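Local coordinates for protein ornithine carbamoyltransferase (Giardia intestinalis, PDB 3GRF) that probably catalyses carbamoyl transfer between carbamoyl phosphate and ornithine, the citrulline-linked step of the arginine degradation pathway in this parasite, at residues Tyr23-Ala28 and Ala316-Phe320; Phe51-Ser55 and Ala106-Thr110; Cys167-Met171 and Lys197-Ile202. All coordinates share one frame; numbering follows the deposited sequence.

Contact 1. Residues Tyr23-Ala28 and Ala316-Phe320; sequences YLIDRA and AVLDF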
loop_
_atom_site.group_PDB
_atom_site.type_symbol
_atom_site.label_atom_id
_atom_site.label_comp_id
_atom_site.label_asym_id
_atom_site.label_seq_id
_atom_site.Cartn_x
_atom_site.Cartn_y
_atom_site.Cartn_z
ATOM N N TYR A 23 18.149 -2.723 25.521
ATOM C CA TYR A 23 18.143 -3.829 24.567
ATOM C C TYR A 23 17.643 -3.377 23.184
ATOM O O TYR A 23 18.219 -3.713 22.166
ATOM C CB TYR A 23 17.288 -4.983 25.108
ATOM C CG TYR A 23 17.040 -6.068 24.090
ATOM C CD1 TYR A 23 17.937 -7.114 23.916
ATOM C CD2 TYR A 23 15.921 -6.034 23.298
ATOM C CE1 TYR A 23 17.701 -8.105 22.953
ATOM C CE2 TYR A 23 15.675 -7.005 22.365
ATOM C CZ TYR A 23 16.571 -8.015 22.183
ATOM O OH TYR A 23 16.272 -8.955 21.244
ATOM N N LEU A 24 16.581 -2.581 23.145
ATOM C CA LEU A 24 16.009 -2.141 21.854
ATOM C C LEU A 24 16.994 -1.286 21.087
ATOM O O LEU A 24 17.125 -1.437 19.865
ATOM C CB LEU A 24 14.709 -1.402 22.078
ATOM C CG LEU A 24 13.443 -2.106 21.558
ATOM C CD1 LEU A 24 13.644 -3.593 21.321
ATOM C CD2 LEU A 24 12.354 -1.866 22.518
ATOM N N ILE A 25 17.719 -0.437 21.827
ATOM C CA ILE A 25 18.776 0.461 21.293
ATOM C C ILE A 25 19.871 -0.374 20.661
ATOM O O ILE A 25 20.162 -0.212 19.504
ATOM C CB ILE A 25 19.342 1.449 22.374
ATOM C CG1 ILE A 25 18.330 2.582 22.644
ATOM C CG2 ILE A 25 20.649 2.048 21.942
ATOM C CD1 ILE A 25 18.346 3.148 24.059
ATOM N N ASP A 26 20.438 -1.305 21.406
ATOM C CA ASP A 26 21.454 -2.200 20.872
ATOM C C ASP A 26 20.982 -3.090 19.719
ATOM O O ASP A 26 21.765 -3.448 18.830
ATOM C CB ASP A 26 21.995 -3.077 21.996
ATOM C CG ASP A 26 22.710 -2.297 23.040
ATOM O OD1 ASP A 26 23.323 -1.255 22.709
ATOM O OD2 ASP A 26 22.663 -2.731 24.209
ATOM N N ARG A 27 19.714 -3.493 19.750
ATOM C CA ARG A 27 19.176 -4.313 18.658
ATOM C C ARG A 27 19.077 -3.420 17.389
ATOM O O ARG A 27 19.507 -3.791 16.296
ATOM C CB ARG A 27 17.833 -4.886 19.088
ATOM C CG ARG A 27 17.203 -5.816 18.108
ATOM C CD ARG A 27 17.219 -7.170 18.708
ATOM N NE ARG A 27 16.486 -8.126 17.899
ATOM C CZ ARG A 27 16.845 -9.391 17.762
ATOM N NH1 ARG A 27 17.949 -9.840 18.345
ATOM N NH2 ARG A 27 16.125 -10.184 17.006
ATOM N N ALA A 28 18.549 -2.215 17.559
ATOM C CA ALA A 28 18.468 -1.238 16.458
ATOM C C ALA A 28 19.845 -1.029 15.859
ATOM O O ALA A 28 19.999 -0.943 14.655
ATOM C CB ALA A 28 17.934 0.114 16.981
ATOM N N ALA A 316 13.533 -2.709 15.262
ATOM C CA ALA A 316 13.816 -3.259 16.590
ATOM C C ALA A 316 12.552 -3.331 17.379
ATOM O O ALA A 316 12.238 -4.326 18.006
ATOM C CB ALA A 316 14.856 -2.410 17.328
ATOM N N VAL A 317 11.793 -2.243 17.412
ATOM C CA VAL A 317 10.554 -2.279 18.149
ATOM C C VAL A 317 9.524 -3.303 17.660
ATOM O O VAL A 317 8.935 -4.031 18.466
ATOM C CB VAL A 317 9.904 -0.886 18.119
ATOM C CG1 VAL A 317 8.563 -0.969 18.740
ATOM C CG2 VAL A 317 10.827 0.116 18.838
ATOM N N LEU A 318 9.303 -3.351 16.342
ATOM C CA LEU A 318 8.393 -4.317 15.706
ATOM C C LEU A 318 8.881 -5.729 16.000
ATOM O O LEU A 318 8.146 -6.542 16.445
ATOM C CB LEU A 318 8.300 -4.058 14.191
ATOM C CG LEU A 318 7.623 -2.688 13.865
ATOM C CD1 LEU A 318 7.770 -2.233 12.418
ATOM C CD2 LEU A 318 6.134 -2.710 14.246
ATOM N N ASP A 319 10.146 -5.996 15.776
ATOM C CA ASP A 319 10.690 -7.320 16.033
ATOM C C ASP A 319 10.410 -7.784 17.439
ATOM O O ASP A 319 9.886 -8.873 17.660
ATOM C CB ASP A 319 12.202 -7.323 15.798
ATOM C CG ASP A 319 12.791 -8.700 15.975
ATOM O OD1 ASP A 319 12.524 -9.535 15.090
ATOM O OD2 ASP A 319 13.471 -8.950 17.004
ATOM N N PHE A 320 10.765 -6.941 18.394
ATOM C CA PHE A 320 10.554 -7.210 19.792
ATOM C C PHE A 320 9.096 -7.451 20.130
ATOM O O PHE A 320 8.798 -8.356 20.869
ATOM C CB PHE A 320 11.076 -6.020 20.585
ATOM C CG PHE A 320 11.122 -6.230 22.065
ATOM C CD1 PHE A 320 11.992 -7.153 22.618
ATOM C CD2 PHE A 320 10.354 -5.446 22.905
ATOM C CE1 PHE A 320 12.074 -7.298 23.983
ATOM C CE2 PHE A 320 10.431 -5.592 24.267
ATOM C CZ PHE A 320 11.296 -6.520 24.802
#

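Contact 2. Residues Phe51-Ser55 and Ala106-Thr110; sequences FAKPS and ARLAT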
loop_
_atom_site.group_PDB
_atom_site.type_symbol
_atom_site.label_atom_id
_atom_site.label_comp_id
_atom_site.label_asym_id
_atom_site.label_seq_id
_atom_site.Cartn_x
_atom_site.Cartn_y
_atom_site.Cartn_z
ATOM N N PHE A 51 -3.087 5.633 10.027
ATOM C CA PHE A 51 -2.618 6.981 10.097
ATOM C C PHE A 51 -3.831 7.860 9.946
ATOM O O PHE A 51 -4.538 7.749 8.954
ATOM C CB PHE A 51 -1.618 7.254 8.972
ATOM C CG PHE A 51 -0.272 6.610 9.184
ATOM C CD1 PHE A 51 0.765 7.315 9.767
ATOM C CD2 PHE A 51 -0.047 5.306 8.779
ATOM C CE1 PHE A 51 1.999 6.704 9.971
ATOM C CE2 PHE A 51 1.207 4.689 8.935
ATOM C CZ PHE A 51 2.208 5.378 9.572
ATOM N N ALA A 52 -4.070 8.746 10.921
ATOM C CA ALA A 52 -5.148 9.706 10.870
ATOM C C ALA A 52 -4.647 10.960 10.166
ATOM O O ALA A 52 -5.412 11.826 9.771
ATOM C CB ALA A 52 -5.639 10.028 12.277
ATOM N N LYS A 53 -3.356 11.015 10.011
ATOM C CA LYS A 53 -2.668 12.101 9.320
ATOM C C LYS A 53 -1.282 11.572 8.926
ATOM O O LYS A 53 -0.596 10.915 9.718
ATOM C CB LYS A 53 -2.635 13.365 10.205
ATOM C CG LYS A 53 -1.334 14.133 10.164
ATOM C CD LYS A 53 -1.476 15.527 10.749
ATOM C CE LYS A 53 -0.178 16.307 10.633
ATOM N NZ LYS A 53 0.704 15.761 9.567
ATOM N N PRO A 54 -0.876 11.897 7.658
ATOM C CA PRO A 54 0.411 11.445 7.115
ATOM C C PRO A 54 1.625 11.941 7.905
ATOM O O PRO A 54 1.657 13.066 8.403
ATOM C CB PRO A 54 0.490 12.066 5.701
ATOM C CG PRO A 54 -0.914 12.288 5.284
ATOM C CD PRO A 54 -1.769 11.936 6.473
ATOM N N SER A 55 2.621 11.043 7.988
ATOM C CA SER A 55 3.942 11.451 8.402
ATOM C C SER A 55 4.818 10.612 7.529
ATOM O O SER A 55 4.848 9.384 7.671
ATOM C CB SER A 55 4.232 11.105 9.870
ATOM O OG SER A 55 5.643 11.133 10.160
ATOM N N ALA A 106 -0.519 2.856 15.262
ATOM C CA ALA A 106 -1.587 3.787 14.909
ATOM C C ALA A 106 -1.144 5.171 15.286
ATOM O O ALA A 106 -0.505 5.377 16.321
ATOM C CB ALA A 106 -2.884 3.443 15.632
ATOM N N ARG A 107 -1.455 6.112 14.419
ATOM C CA ARG A 107 -1.146 7.513 14.594
ATOM C C ARG A 107 -2.479 8.197 14.705
ATOM O O ARG A 107 -3.057 8.550 13.675
ATOM C CB ARG A 107 -0.316 8.039 13.425
ATOM C CG ARG A 107 0.560 9.251 13.748
ATOM C CD ARG A 107 -0.278 10.525 13.796
ATOM N NE ARG A 107 0.518 11.758 13.670
ATOM C CZ ARG A 107 1.580 11.909 12.870
ATOM N NH1 ARG A 107 1.999 10.903 12.109
ATOM N NH2 ARG A 107 2.225 13.070 12.852
ATOM N N LEU A 108 -2.990 8.394 15.920
ATOM C CA LEU A 108 -4.336 8.940 16.104
ATOM C C LEU A 108 -4.256 10.242 16.904
ATOM O O LEU A 108 -3.303 10.460 17.667
ATOM C CB LEU A 108 -5.257 7.887 16.769
ATOM C CG LEU A 108 -5.270 6.474 16.143
ATOM C CD1 LEU A 108 -5.751 5.374 17.093
ATOM C CD2 LEU A 108 -6.039 6.425 14.818
ATOM N N ALA A 109 -5.242 11.118 16.705
ATOM C CA ALA A 109 -5.265 12.434 17.355
ATOM C C ALA A 109 -4.922 12.367 18.861
ATOM O O ALA A 109 -3.855 12.856 19.274
ATOM C CB ALA A 109 -6.598 13.128 17.120
ATOM N N THR A 110 -5.797 11.733 19.656
ATOM C CA THR A 110 -5.689 11.755 21.121
ATOM C C THR A 110 -5.227 10.433 21.715
ATOM O O THR A 110 -5.420 9.372 21.116
ATOM C CB THR A 110 -7.023 12.095 21.786
ATOM O OG1 THR A 110 -7.997 11.101 21.427
ATOM C CG2 THR A 110 -7.491 13.516 21.392
#

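Contact 3. Residues Cys167-Met171 and Lys197-Ile202; sequences CGDSM and KDFKPI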
loop_
_atom_site.group_PDB
_atom_site.type_symbol
_atom_site.label_atom_id
_atom_site.label_comp_id
_atom_site.label_asym_id
_atom_site.label_seq_id
_atom_site.Cartn_x
_atom_site.Cartn_y
_atom_site.Cartn_z
ATOM N N CYS A 167 14.688 22.142 24.467
ATOM C CA CYS A 167 14.414 23.598 24.461
ATOM C C CYS A 167 13.121 23.826 23.730
ATOM O O CYS A 167 12.901 23.215 22.701
ATOM C CB CYS A 167 15.539 24.426 23.811
ATOM S SG CYS A 167 16.920 24.762 24.903
ATOM N N GLY A 168 12.278 24.723 24.246
ATOM C CA GLY A 168 11.073 25.055 23.513
ATOM C C GLY A 168 9.798 24.792 24.269
ATOM O O GLY A 168 9.791 24.748 25.508
ATOM N N ASP A 169 8.722 24.663 23.507
ATOM C CA ASP A 169 7.412 24.295 24.017
ATOM C C ASP A 169 7.431 22.922 24.626
ATOM O O ASP A 169 7.622 21.899 23.920
ATOM C CB ASP A 169 6.369 24.300 22.914
ATOM C CG ASP A 169 4.969 24.147 23.455
ATOM O OD1 ASP A 169 4.810 23.959 24.690
ATOM O OD2 ASP A 169 4.035 24.233 22.637
ATOM N N SER A 170 7.221 22.897 25.941
ATOM C CA SER A 170 7.500 21.694 26.678
ATOM C C SER A 170 6.262 21.063 27.238
ATOM O O SER A 170 6.331 20.076 27.983
ATOM C CB SER A 170 8.597 21.946 27.722
ATOM O OG SER A 170 9.812 22.285 27.040
ATOM N N MET A 171 5.115 21.584 26.832
ATOM C CA MET A 171 3.887 20.899 27.083
ATOM C C MET A 171 3.641 20.170 25.787
ATOM O O MET A 171 2.958 20.661 24.900
ATOM C CB MET A 171 2.772 21.899 27.398
ATOM C CG MET A 171 1.569 21.210 27.988
ATOM S SD MET A 171 0.115 22.235 28.241
ATOM C CE MET A 171 0.595 23.279 29.590
ATOM N N LYS A 197 2.449 28.502 32.268
ATOM C CA LYS A 197 1.708 27.269 32.518
ATOM C C LYS A 197 1.473 26.457 31.247
ATOM O O LYS A 197 1.550 25.233 31.283
ATOM C CB LYS A 197 0.385 27.582 33.254
ATOM C CG LYS A 197 0.559 28.550 34.433
ATOM C CD LYS A 197 0.264 27.907 35.808
ATOM C CE LYS A 197 1.502 27.934 36.753
ATOM N NZ LYS A 197 1.224 28.281 38.217
ATOM N N ASP A 198 1.215 27.135 30.127
ATOM C CA ASP A 198 0.874 26.467 28.836
ATOM C C ASP A 198 2.071 25.896 28.052
ATOM O O ASP A 198 1.899 25.319 27.003
ATOM C CB ASP A 198 0.120 27.419 27.897
ATOM C CG ASP A 198 -1.148 27.964 28.508
ATOM O OD1 ASP A 198 -1.719 27.304 29.394
ATOM O OD2 ASP A 198 -1.565 29.063 28.093
ATOM N N PHE A 199 3.277 26.094 28.558
ATOM C CA PHE A 199 4.475 25.734 27.817
ATOM C C PHE A 199 5.419 24.901 28.678
ATOM O O PHE A 199 6.533 24.637 28.260
ATOM C CB PHE A 199 5.183 26.994 27.260
ATOM C CG PHE A 199 4.312 27.810 26.286
ATOM C CD1 PHE A 199 3.369 28.710 26.758
ATOM C CD2 PHE A 199 4.424 27.633 24.904
ATOM C CE1 PHE A 199 2.537 29.431 25.874
ATOM C CE2 PHE A 199 3.613 28.346 24.024
ATOM C CZ PHE A 199 2.679 29.265 24.522
ATOM N N LYS A 200 4.971 24.491 29.867
ATOM C CA LYS A 200 5.799 23.681 30.762
ATOM C C LYS A 200 5.332 22.234 30.717
ATOM O O LYS A 200 4.183 21.985 30.442
ATOM C CB LYS A 200 5.672 24.155 32.213
ATOM C CG LYS A 200 6.009 25.600 32.491
ATOM C CD LYS A 200 5.676 25.880 33.939
ATOM C CE LYS A 200 6.163 27.225 34.307
ATOM N NZ LYS A 200 6.392 27.360 35.774
ATOM N N PRO A 201 6.208 21.271 31.070
ATOM C CA PRO A 201 5.738 19.892 31.209
ATOM C C PRO A 201 4.605 19.788 32.213
ATOM O O PRO A 201 4.512 20.577 33.138
ATOM C CB PRO A 201 6.948 19.155 31.762
ATOM C CG PRO A 201 8.097 19.991 31.478
ATOM C CD PRO A 201 7.631 21.410 31.397
ATOM N N ILE A 202 3.752 18.803 32.044
ATOM C CA ILE A 202 2.622 18.633 32.952
ATOM C C ILE A 202 3.105 17.920 34.234
ATOM O O ILE A 202 3.992 17.067 34.147
ATOM C CB ILE A 202 1.478 17.934 32.158
ATOM C CG1 ILE A 202 0.225 18.783 32.190
ATOM C CG2 ILE A 202 1.279 16.500 32.503
ATOM C CD1 ILE A 202 0.382 20.001 31.351
HETATM O O HOH W 1 1.655 24.768 24.255
#

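Contact 1. Residues Tyr23-Ala28 and Ala316-Phe320
R27 and D319 meet with their side chains roughly at right angles. The carboxylate approaches the edge of the guanidinium, and the two planes differ by 24°. R27 NH2 donates to D319 OD2 at 2.9 Å, reaching that oxygen from above the carboxylate plane, and R27 NE adds a weak bond to the same atom, D319 OD2, at 3.3 Å. One oxygen thus takes both N-H groups in a salt bridge that is not the flat, two-oxygen kind. The other oxygen, OD1, has R41 as its salt-bridge partner, so D319 serves two arginines, and its charge probably offsets the closeness of R27 to R41. R27 has its CB directed at the partner helix; CG is anti to the backbone N (chi1 -176°), and a bend at chi2 brings NE and NH2 to the acid.

These residues belong to helices 18-33 and 303-322, whose local axes pass 9.6 Å apart. The contact is a helix pair in which the C-terminal helix crosses back to pack against the first helix of the carbamoyl-phosphate domain, as the last helix does in transcarbamoylases.

A316 suits the place of closest backbone approach because its methyl is small: CB lies 3.5 Å from L24 O and 4.0 Å from A28 CB. Beside it L24 runs across the base of F320 at about a right angle, with CD1 3.6 Å from F320 CB, while its CG faces V317 CG2 more distantly. Farther along, the Y23 and F320 rings lie obliquely, planes 45° apart, and Y23 CE2 comes 3.7 Å from F320 CD1. L16 also packs on L24, and K326 touches Y23.

Contact 2. Residues Phe51-Ser55 and Ala106-Thr110
F51 and R107 pair as neighbours on two parallel strands, 46-51 and 103-107, at the point where both leave the sheet of the carbamoyl-phosphate half, an alpha/beta fold with helices packed on a parallel sheet. The tight part begins in the backbone: A52 N donates to R107 O at 2.9 Å, nearly along the C=O axis, with an N-H...O angle of 155°. The small methyl of A52 suits this position, since its CB lies only 3.3 Å from R107 O. On the same face of the sheet, F51 CD1 rests 3.9 Å from R107 CB, the two side chains crossing at about a right angle. Y75 and L62 add to the packing around the F51 ring.

R107 contributes the largest single share of the area buried here. Bent at chi2 (-77°), its chain turns back over the 51-55 loop, so that S55 CB meets the guanidinium at its edge and in its plane, 3.2 Å from R107 NH1. K53 O lies over one face of the same group. S55 stands at the N-cap of helix 56-69, and its OG is engaged with T58 N, so a short hydroxyl side chain fits this turn. The S-x-R-T-R motif that begins at S55 binds carbamoyl phosphate in transcarbamoylases, and R107 beside it is consistent with a pocket made for an anion.

The solvent side is looser. A52 CB, on the exposed rim, comes no nearer than 4.4 Å to L108 CD2, the branch of a leucine that is itself buried. P54, still largely exposed in the assembly, packs on Y76 of the second subunit. The K53 chain runs along its own loop until NZ donates to P54 O at 3.1 Å, which leaves NZ 4.5 Å from R107 NH2, two like charges not in contact.

Contact 3. Residues Cys167-Met171 and Lys197-Ile202
The D169 carboxylate and the F199 ring are turned 47° from each other, and D169 OD1 lies obliquely beside the ring, 3.7 Å from F199 CD2. Over one face of the phenyl, near its rim, water 1 sits 4.0 Å above the plane. It donates to D169 OD2 at 2.9 Å and to D198 O at 2.8 Å, tying the acid to the backbone just before the ring. V259 and L260 pack on F199, H196 meets it edge-to-face and R256 touches it, so a broad flat ring suits a site of mixed apolar and polar neighbours. R256 also forms a salt bridge with D169 OD2.

D169 OD1 also accepts from M171 N, 3.2 Å away at an N-H...O angle of 160° but well above the carboxylate plane: an Asx turn. This turn follows strand 164-167 in the Rossmann-like half and abuts the loop after the neighbouring strand 188-192. The joint is made by S170 N, which donates to F199 O at 3.0 Å, from above the carbonyl plane of F199. S170 OG turns back to G168 O at 2.9 Å, a bond within reach of a short hydroxyl side chain, while the backbone angles of G168 suit glycine, since a CB would press on the preceding carbonyl.

Farther out, S170 O takes a CA-H...O contact from P201, whose lack of an N-H keeps it from making a conventional bond there. On the long, unbranched M171 chain, CG lies 3.8 Å from I202 CD1 and SD passes D198 O; where the terminal methyl sits is doubtful.

The contacts share no secondary-structure element. Contact 1 joins the first and last helices of the chain, while contacts 2 and 3 each stay within one half. Contact 1 is the buried one, helix on helix, its small and apolar groups complemented by a charged pair. Contacts 2 and 3 are partly buried and both lie where loops follow parallel strands, so backbone bonds matter more in them: contact 2 extends a strand pairing past the sheet, whereas contact 3 has loop against loop and uses a water. Contacts 1 and 3 lie on opposite sides of the chain's centre, their own centres about 30 Å apart, and contact 2 alone touches another subunit.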